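Local coordinates for probable glucarate dehydratase (Mycobacterium smegmatis str. MC2 155, PDB 3VDG), which probably catalyses the metal-dependent dehydration of glucarate, as a member of the enolase superfamily, at residues 39-44 / 375-380; 53-58 / 420-425. All blocks are in the same frame, centred on the assembly; numbering follows the deposited sequence.

Interaction 1: 39-44 / 375-380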
ATOM      1  N   ALA A  39      -8.446 -24.578  21.245  1.00 24.42           N
ATOM      2  CA  ALA A  39      -8.345 -23.851  22.521  1.00 25.31           C
ATOM      3  C   ALA A  39      -7.061 -24.277  23.206  1.00 24.91           C
ATOM      4  O   ALA A  39      -6.669 -25.445  23.155  1.00 26.23           O
ATOM      5  CB  ALA A  39      -9.567 -24.121  23.407  1.00 24.71           C
ATOM      6  N   PHE A  40      -6.379 -23.318  23.816  1.00 22.17           N
ATOM      7  CA  PHE A  40      -5.142 -23.594  24.514  1.00 25.12           C
ATOM      8  C   PHE A  40      -5.133 -22.850  25.851  1.00 27.29           C
ATOM      9  O   PHE A  40      -5.733 -21.792  25.974  1.00 25.77           O
ATOM     10  CB  PHE A  40      -3.929 -23.197  23.653  1.00 23.56           C
ATOM     11  CG  PHE A  40      -3.991 -21.789  23.110  1.00 25.49           C
ATOM     12  CD1 PHE A  40      -4.678 -21.510  21.943  1.00 24.48           C
ATOM     13  CD2 PHE A  40      -3.325 -20.751  23.748  1.00 23.77           C
ATOM     14  CE1 PHE A  40      -4.727 -20.223  21.437  1.00 22.49           C
ATOM     15  CE2 PHE A  40      -3.373 -19.455  23.241  1.00 26.67           C
ATOM     16  CZ  PHE A  40      -4.077 -19.195  22.083  1.00 24.10           C
ATOM     17  N   ALA A  41      -4.458 -23.427  26.838  1.00 25.31           N
ATOM     18  CA  ALA A  41      -4.401 -22.886  28.198  1.00 29.21           C
ATOM     19  C   ALA A  41      -3.831 -21.484  28.258  1.00 34.58           C
ATOM     20  O   ALA A  41      -2.834 -21.154  27.589  1.00 27.86           O
ATOM     21  CB  ALA A  41      -3.603 -23.805  29.117  1.00 31.00           C
ATOM     22  N   ASP A  42      -4.463 -20.672  29.100  1.00 23.06           N
ATOM     23  CA  ASP A  42      -4.089 -19.260  29.274  1.00 24.86           C
ATOM     24  C   ASP A  42      -4.188 -18.984  30.773  1.00 29.48           C
ATOM     25  O   ASP A  42      -5.153 -19.423  31.412  1.00 24.64           O
ATOM     26  CB  ASP A  42      -5.117 -18.384  28.549  1.00 22.23           C
ATOM     27  CG  ASP A  42      -4.589 -16.974  28.219  1.00 41.25           C
ATOM     28  OD1 ASP A  42      -3.354 -16.748  28.254  1.00 32.50           O
ATOM     29  OD2 ASP A  42      -5.423 -16.097  27.893  1.00 31.08           O
ATOM     30  N   PRO A  43      -3.206 -18.273  31.343  1.00 25.67           N
ATOM     31  CA  PRO A  43      -3.256 -17.947  32.768  1.00 25.42           C
ATOM     32  C   PRO A  43      -4.264 -16.829  33.073  1.00 25.00           C
ATOM     33  O   PRO A  43      -4.766 -16.184  32.151  1.00 22.02           O
ATOM     34  CB  PRO A  43      -1.833 -17.437  33.066  1.00 27.33           C
ATOM     35  CG  PRO A  43      -1.014 -17.758  31.847  1.00 31.78           C
ATOM     36  CD  PRO A  43      -1.979 -17.767  30.709  1.00 25.41           C
ATOM     37  N   PRO A  44      -4.557 -16.596  34.366  1.00 27.51           N
ATOM     38  CA  PRO A  44      -5.552 -15.586  34.725  1.00 23.68           C
ATOM     39  C   PRO A  44      -4.983 -14.180  34.627  1.00 27.77           C
ATOM     40  O   PRO A  44      -4.818 -13.508  35.645  1.00 23.33           O
ATOM     41  CB  PRO A  44      -5.882 -15.934  36.180  1.00 23.25           C
ATOM     42  CG  PRO A  44      -4.603 -16.498  36.719  1.00 23.96           C
ATOM     43  CD  PRO A  44      -3.968 -17.251  35.558  1.00 23.07           C
ATOM     44  N   TRP A 375       2.941 -16.574  27.194  1.00 23.06           N
ATOM     45  CA  TRP A 375       1.806 -16.983  28.003  1.00 23.09           C
ATOM     46  C   TRP A 375       1.179 -18.261  27.560  1.00 36.39           C
ATOM     47  O   TRP A 375       0.301 -18.777  28.245  1.00 30.99           O
ATOM     48  CB  TRP A 375       0.753 -15.877  28.037  1.00 19.54           C
ATOM     49  CG  TRP A 375       1.314 -14.627  28.673  1.00 25.02           C
ATOM     50  CD1 TRP A 375       1.540 -13.395  28.076  1.00 23.49           C
ATOM     51  CD2 TRP A 375       1.745 -14.464  30.071  1.00 22.15           C
ATOM     52  NE1 TRP A 375       2.077 -12.501  28.983  1.00 26.65           N
ATOM     53  CE2 TRP A 375       2.206 -13.086  30.205  1.00 22.97           C
ATOM     54  CE3 TRP A 375       1.790 -15.302  31.185  1.00 27.46           C
ATOM     55  CZ2 TRP A 375       2.694 -12.589  31.404  1.00 25.22           C
ATOM     56  CZ3 TRP A 375       2.269 -14.785  32.388  1.00 24.34           C
ATOM     57  CH2 TRP A 375       2.712 -13.462  32.494  1.00 23.75           C
ATOM     58  N   ARG A 376       1.581 -18.791  26.412  1.00 26.45           N
ATOM     59  CA  ARG A 376       1.030 -20.095  26.003  1.00 20.47           C
ATOM     60  C   ARG A 376       2.135 -21.140  25.987  1.00 21.85           C
ATOM     61  O   ARG A 376       3.317 -20.784  26.110  1.00 23.10           O
ATOM     62  CB  ARG A 376       0.203 -20.030  24.698  1.00 26.70           C
ATOM     63  CG  ARG A 376       0.830 -19.276  23.510  1.00 24.77           C
ATOM     64  CD  ARG A 376       1.748 -20.145  22.664  1.00 25.32           C
ATOM     65  NE  ARG A 376       3.120 -20.126  23.166  1.00 27.04           N
ATOM     66  CZ  ARG A 376       3.972 -21.130  23.027  1.00 31.46           C
ATOM     67  NH1 ARG A 376       3.604 -22.236  22.390  1.00 26.27           N
ATOM     68  NH2 ARG A 376       5.193 -21.026  23.523  1.00 31.26           N
ATOM     69  N   HIS A 377       1.767 -22.420  25.898  1.00 25.62           N
ATOM     70  CA  HIS A 377       2.774 -23.494  25.831  1.00 27.35           C
ATOM     71  C   HIS A 377       2.306 -24.611  24.929  1.00 24.72           C
ATOM     72  O   HIS A 377       2.808 -25.728  25.009  1.00 30.67           O
ATOM     73  CB  HIS A 377       3.086 -24.037  27.219  1.00 30.74           C
ATOM     74  CG  HIS A 377       1.878 -24.590  27.928  1.00 32.99           C
ATOM     75  ND1 HIS A 377       1.122 -23.842  28.759  1.00 38.27           N
ATOM     76  CD2 HIS A 377       1.275 -25.847  27.868  1.00 38.62           C
ATOM     77  CE1 HIS A 377       0.090 -24.585  29.216  1.00 37.34           C
ATOM     78  NE2 HIS A 377       0.189 -25.811  28.673  1.00 36.42           N
ATOM     79  N   GLU A 378       1.317 -24.319  24.086  1.00 24.17           N
ATOM     80  CA  GLU A 378       0.774 -25.270  23.105  1.00 24.38           C
ATOM     81  C   GLU A 378       0.833 -24.627  21.715  1.00 26.42           C
ATOM     82  O   GLU A 378       0.978 -23.407  21.596  1.00 26.93           O
ATOM     83  CB  GLU A 378      -0.673 -25.647  23.457  1.00 21.80           C
ATOM     84  CG  GLU A 378      -0.795 -26.435  24.777  1.00 29.38           C
ATOM     85  CD  GLU A 378      -2.157 -26.305  25.461  1.00 45.65           C
ATOM     86  OE1 GLU A 378      -2.514 -25.190  25.913  1.00 40.03           O
ATOM     87  OE2 GLU A 378      -2.872 -27.330  25.572  1.00 32.91           O
ATOM     88  N   ASP A 379       0.742 -25.440  20.667  1.00 26.56           N
ATOM     89  CA  ASP A 379       0.781 -24.907  19.302  1.00 28.90           C
ATOM     90  C   ASP A 379       0.198 -25.921  18.331  1.00 28.52           C
ATOM     91  O   ASP A 379       0.019 -27.105  18.683  1.00 28.53           O
ATOM     92  CB  ASP A 379       2.210 -24.516  18.898  1.00 25.46           C
ATOM     93  CG  ASP A 379       2.242 -23.460  17.774  1.00 29.22           C
ATOM     94  OD1 ASP A 379       1.195 -23.172  17.157  1.00 24.19           O
ATOM     95  OD2 ASP A 379       3.318 -22.920  17.500  1.00 28.65           O
ATOM     96  N   VAL A 380      -0.130 -25.458  17.128  1.00 22.70           N
ATOM     97  CA  VAL A 380      -0.701 -26.330  16.093  1.00 20.72           C
ATOM     98  C   VAL A 380       0.259 -26.610  14.939  1.00 24.22           C
ATOM     99  O   VAL A 380      -0.056 -27.413  14.051  1.00 25.88           O
ATOM    100  CB  VAL A 380      -2.010 -25.766  15.486  1.00 26.51           C
ATOM    101  CG1 VAL A 380      -3.120 -25.726  16.529  1.00 30.49           C
ATOM    102  CG2 VAL A 380      -1.776 -24.389  14.893  1.00 20.28           C
TER
HETATM  103  O   HOH W   1      -1.050 -22.982  26.144  1.00 26.89           O

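Interaction 2: 53-58 / 420-425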
ATOM      1  N   GLN A  53      -9.955 -15.887  30.342  1.00 24.67           N
ATOM      2  CA  GLN A  53     -10.487 -17.240  30.570  1.00 23.96           C
ATOM      3  C   GLN A  53      -9.373 -18.293  30.599  1.00 27.91           C
ATOM      4  O   GLN A  53      -8.272 -18.040  30.111  1.00 24.37           O
ATOM      5  CB  GLN A  53     -11.503 -17.551  29.471  1.00 22.19           C
ATOM      6  CG  GLN A  53     -12.847 -16.879  29.717  1.00 26.19           C
ATOM      7  CD  GLN A  53     -13.650 -16.678  28.448  1.00 29.50           C
ATOM      8  OE1 GLN A  53     -13.194 -16.037  27.503  1.00 30.99           O
ATOM      9  NE2 GLN A  53     -14.850 -17.200  28.431  1.00 25.62           N
ATOM     10  N   PRO A  54      -9.635 -19.469  31.201  1.00 24.77           N
ATOM     11  CA  PRO A  54      -8.581 -20.502  31.294  1.00 28.43           C
ATOM     12  C   PRO A  54      -8.143 -21.098  29.944  1.00 23.68           C
ATOM     13  O   PRO A  54      -7.100 -21.753  29.870  1.00 25.53           O
ATOM     14  CB  PRO A  54      -9.210 -21.597  32.172  1.00 28.41           C
ATOM     15  CG  PRO A  54     -10.657 -21.257  32.291  1.00 30.70           C
ATOM     16  CD  PRO A  54     -10.814 -19.791  32.016  1.00 26.13           C
ATOM     17  N   TYR A  55      -8.958 -20.923  28.911  1.00 25.91           N
ATOM     18  CA  TYR A  55      -8.527 -21.227  27.541  1.00 25.20           C
ATOM     19  C   TYR A  55      -8.805 -20.051  26.618  1.00 24.20           C
ATOM     20  O   TYR A  55      -9.862 -19.405  26.697  1.00 25.95           O
ATOM     21  CB  TYR A  55      -9.231 -22.466  27.000  1.00 22.03           C
ATOM     22  CG  TYR A  55      -8.963 -23.659  27.855  1.00 27.17           C
ATOM     23  CD1 TYR A  55      -7.864 -24.470  27.609  1.00 26.66           C
ATOM     24  CD2 TYR A  55      -9.767 -23.941  28.957  1.00 29.43           C
ATOM     25  CE1 TYR A  55      -7.589 -25.565  28.412  1.00 32.74           C
ATOM     26  CE2 TYR A  55      -9.501 -25.032  29.770  1.00 35.80           C
ATOM     27  CZ  TYR A  55      -8.406 -25.830  29.497  1.00 42.60           C
ATOM     28  OH  TYR A  55      -8.128 -26.909  30.288  1.00 42.84           O
ATOM     29  N   ALA A  56      -7.844 -19.795  25.739  1.00 23.86           N
ATOM     30  CA  ALA A  56      -7.993 -18.821  24.667  1.00 23.48           C
ATOM     31  C   ALA A  56      -8.426 -19.605  23.418  1.00 25.51           C
ATOM     32  O   ALA A  56      -8.001 -20.752  23.241  1.00 28.20           O
ATOM     33  CB  ALA A  56      -6.657 -18.135  24.424  1.00 21.40           C
ATOM     34  N   LEU A  57      -9.250 -18.995  22.567  1.00 22.84           N
ATOM     35  CA  LEU A  57      -9.769 -19.667  21.355  1.00 23.03           C
ATOM     36  C   LEU A  57      -9.164 -19.095  20.070  1.00 26.22           C
ATOM     37  O   LEU A  57      -8.994 -17.887  19.959  1.00 22.34           O
ATOM     38  CB  LEU A  57     -11.286 -19.472  21.259  1.00 23.16           C
ATOM     39  CG  LEU A  57     -12.158 -19.815  22.465  1.00 26.50           C
ATOM     40  CD1 LEU A  57     -13.617 -19.504  22.131  1.00 25.91           C
ATOM     41  CD2 LEU A  57     -11.967 -21.251  22.897  1.00 28.43           C
ATOM     42  N   ARG A  58      -8.844 -19.952  19.101  1.00 23.27           N
ATOM     43  CA  ARG A  58      -8.446 -19.497  17.751  1.00 18.71           C
ATOM     44  C   ARG A  58      -9.081 -20.441  16.734  1.00 22.70           C
ATOM     45  O   ARG A  58      -9.542 -21.536  17.101  1.00 22.55           O
ATOM     46  CB  ARG A  58      -6.924 -19.490  17.580  1.00 18.30           C
ATOM     47  CG  ARG A  58      -6.185 -18.659  18.621  1.00 21.15           C
ATOM     48  CD  ARG A  58      -6.376 -17.167  18.411  1.00 22.17           C
ATOM     49  NE  ARG A  58      -5.523 -16.660  17.332  1.00 18.74           N
ATOM     50  CZ  ARG A  58      -5.516 -15.401  16.942  1.00 31.21           C
ATOM     51  NH1 ARG A  58      -6.319 -14.509  17.543  1.00 20.04           N
ATOM     52  NH2 ARG A  58      -4.710 -15.031  15.957  1.00 25.38           N
ATOM     53  N   CYS A 420     -13.660 -27.857  26.578  1.00 34.59           N
ATOM     54  CA  CYS A 420     -13.541 -26.746  27.528  1.00 36.74           C
ATOM     55  C   CYS A 420     -14.851 -25.968  27.640  1.00 35.42           C
ATOM     56  O   CYS A 420     -15.028 -25.196  28.574  1.00 36.33           O
ATOM     57  CB  CYS A 420     -12.418 -25.782  27.128  1.00 33.22           C
ATOM     58  SG  CYS A 420     -12.908 -24.633  25.809  1.00 40.05           S
ATOM     59  N   GLY A 421     -15.741 -26.151  26.669  1.00 30.55           N
ATOM     60  CA  GLY A 421     -17.047 -25.497  26.666  1.00 41.73           C
ATOM     61  C   GLY A 421     -17.092 -24.020  26.307  1.00 53.09           C
ATOM     62  O   GLY A 421     -18.173 -23.475  26.092  1.00 43.00           O
ATOM     63  N   ILE A 422     -15.938 -23.357  26.244  1.00 30.18           N
ATOM     64  CA  ILE A 422     -15.906 -21.924  25.897  1.00 27.16           C
ATOM     65  C   ILE A 422     -16.147 -21.715  24.399  1.00 30.16           C
ATOM     66  O   ILE A 422     -15.512 -22.371  23.572  1.00 33.30           O
ATOM     67  CB  ILE A 422     -14.570 -21.276  26.314  1.00 29.85           C
ATOM     68  CG1 ILE A 422     -14.402 -21.341  27.827  1.00 30.20           C
ATOM     69  CG2 ILE A 422     -14.517 -19.817  25.877  1.00 24.65           C
ATOM     70  CD1 ILE A 422     -12.977 -21.122  28.277  1.00 30.09           C
ATOM     71  N   ARG A 423     -17.065 -20.809  24.053  1.00 27.15           N
ATOM     72  CA  ARG A 423     -17.445 -20.582  22.656  1.00 29.53           C
ATOM     73  C   ARG A 423     -17.195 -19.141  22.177  1.00 34.59           C
ATOM     74  O   ARG A 423     -17.237 -18.865  20.981  1.00 29.54           O
ATOM     75  CB  ARG A 423     -18.921 -20.968  22.425  1.00 27.72           C
ATOM     76  CG  ARG A 423     -19.208 -22.454  22.611  1.00 35.44           C
ATOM     77  CD  ARG A 423     -18.286 -23.276  21.710  1.00 39.76           C
ATOM     78  NE  ARG A 423     -18.413 -24.723  21.868  1.00 35.21           N
ATOM     79  CZ  ARG A 423     -17.524 -25.485  22.495  1.00 34.09           C
ATOM     80  NH1 ARG A 423     -16.439 -24.936  23.029  1.00 28.33           N
ATOM     81  NH2 ARG A 423     -17.707 -26.801  22.569  1.00 35.90           N
ATOM     82  N   ASP A 424     -16.973 -18.224  23.112  1.00 26.45           N
ATOM     83  CA  ASP A 424     -16.667 -16.821  22.787  1.00 30.73           C
ATOM     84  C   ASP A 424     -15.636 -16.278  23.779  1.00 33.78           C
ATOM     85  O   ASP A 424     -15.665 -16.637  24.955  1.00 26.22           O
ATOM     86  CB  ASP A 424     -17.931 -15.957  22.873  1.00 30.46           C
ATOM     87  CG  ASP A 424     -18.966 -16.336  21.830  1.00 52.73           C
ATOM     88  OD1 ASP A 424     -18.834 -15.915  20.656  1.00 38.54           O
ATOM     89  OD2 ASP A 424     -19.922 -17.049  22.191  1.00 52.71           O
ATOM     90  N   ARG A 425     -14.713 -15.434  23.323  1.00 25.08           N
ATOM     91  CA  ARG A 425     -13.858 -14.750  24.275  1.00 25.13           C
ATOM     92  C   ARG A 425     -14.721 -13.796  25.114  1.00 27.92           C
ATOM     93  O   ARG A 425     -15.486 -13.011  24.571  1.00 27.24           O
ATOM     94  CB  ARG A 425     -12.752 -13.963  23.585  1.00 30.41           C
ATOM     95  CG  ARG A 425     -11.878 -13.274  24.612  1.00 30.72           C
ATOM     96  CD  ARG A 425     -10.782 -12.414  24.009  1.00 36.57           C
ATOM     97  NE  ARG A 425     -10.122 -11.654  25.076  1.00 26.47           N
ATOM     98  CZ  ARG A 425      -9.148 -10.779  24.877  1.00 51.57           C
ATOM     99  NH1 ARG A 425      -8.694 -10.549  23.644  1.00 28.44           N
ATOM    100  NH2 ARG A 425      -8.632 -10.141  25.918  1.00 27.86           N
TER
HETATM  101  O   HOH W   2     -17.616 -17.407  26.901  1.00 38.56           O

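Interaction 1: 39-44 / 375-380
Ala41 and Glu378 meet where the end of strand 30-41, in the N-terminal antiparallel sheet, runs against a loop of the barrel domain. This is a joint between the two domains of the enolase fold. The touching parts run roughly antiparallel, 155° apart, but 375-380 forms no regular strand.

The polar part centres on the Glu378 carboxylate. Ala41 N donates to Glu378 OE1 at 2.8 Å, and the donor lies nearly on the line of the C-O bond. A water donates to the same OE1 and to Ala41 O, and accepts from His377 N. One carboxylate oxygen therefore has two donors, and the water ties both backbones together. Glu378 OE2 is held by Gln416 NE2 of helix 407-420, which also bonds Ala39 O.

Three apolar contacts accompany it. Phe40 CD2 lies 3.7 Å from Arg376 CB. The Phe40 ring reaches it with CG between the backbone N and carbonyl carbon (chi1 51°). The guanidinium, turned 49° from that ring, leads away; Arg376 NE bonds Trp373 O, and NH1 bonds Glu378 O in its own segment. Ala41 CB packs on His377 CE1 at 3.8 Å. At the other end Pro43 crosses the Trp375 side chain at about a right angle. Trp375 NE1 is hydrogen-bonded to Tyr172 O, and Phe174 and Trp188 meet its ring. Pro43 CD lies 3.5 Å from Trp375 O. Pro43 touches the indole by a single ring corner, CG, which sits 3.8 Å from Trp375 CE3.

Interaction 2: 53-58 / 420-425
Ile422 and Leu57 form the close-packed part of this contact. It joins the start of strand 55-65, in the N-terminal antiparallel sheet, to the loop after helix 407-420. Leu57 CD1 sits 3.9 Å from Ile422 CG2 and also packs against the backbone, 3.6 Å from Arg423 C. The two branches of Ile422 have different partners. CG2 faces Leu57 and the Gln53 amide. CD1 reaches back to Tyr55 O and the edge of the Tyr55 ring.

Cys420 approaches the same ring obliquely. Its CB makes an off-centre CH-pi contact, 4.2 Å from the Tyr55 ring centroid. SG lies farther out, 5.1 Å from that centroid, in an oblique sulfur-aromatic contact. SG also accepts a hydrogen bond from Ile422 N at 3.3 Å, just past Gly421, where the chain leaves the helix with positive phi.

The Gln53 side is polar, partly exposed and water-bridged. Gln53 slides past Ile422 in the opposite direction, its chain extended beyond CG (chi2 156°). Its NE2 and Asp424 O share a water rather than bonding directly. Its OE1 lies 3.5 Å from Arg425 CA and accepts from Asp426 N. Extended Arg425 pairs its NH2 with Asp427 OD2 in a salt bridge, beside a bound acetate.

Direct contact is mostly van der Waals; the hydrogen-bonded link between the segments passes through a water. Shape fit thus probably dominates here, with Gln53-Asp426 a direct polar tie just beyond.

In the fold
Interactions 1 and 2 lie on neighbouring antiparallel strands of one sheet, with centres 10 Å apart. Phe40 O to Ala56 N at 2.9 Å and Asp42 N to Pro54 O at 3.0 Å are probable hydrogen bonds between them. Gln416 of helix 407-420 bonds Glu378 and touches Tyr55, and the helix leads into 420-425. The sheet thus packs against the loops 375-380 and 420-425. The sodium ion, bound by Asp244, Glu269 and Asn292, probably occupies the family's magnesium site. It lies about 13 Å from the Trp375 side chain, so interaction 1 is outside the metal shell. Acetate, probably from the crystallisation liquor though possibly marking a pocket, lies about 3 Å from the Arg425 side chain.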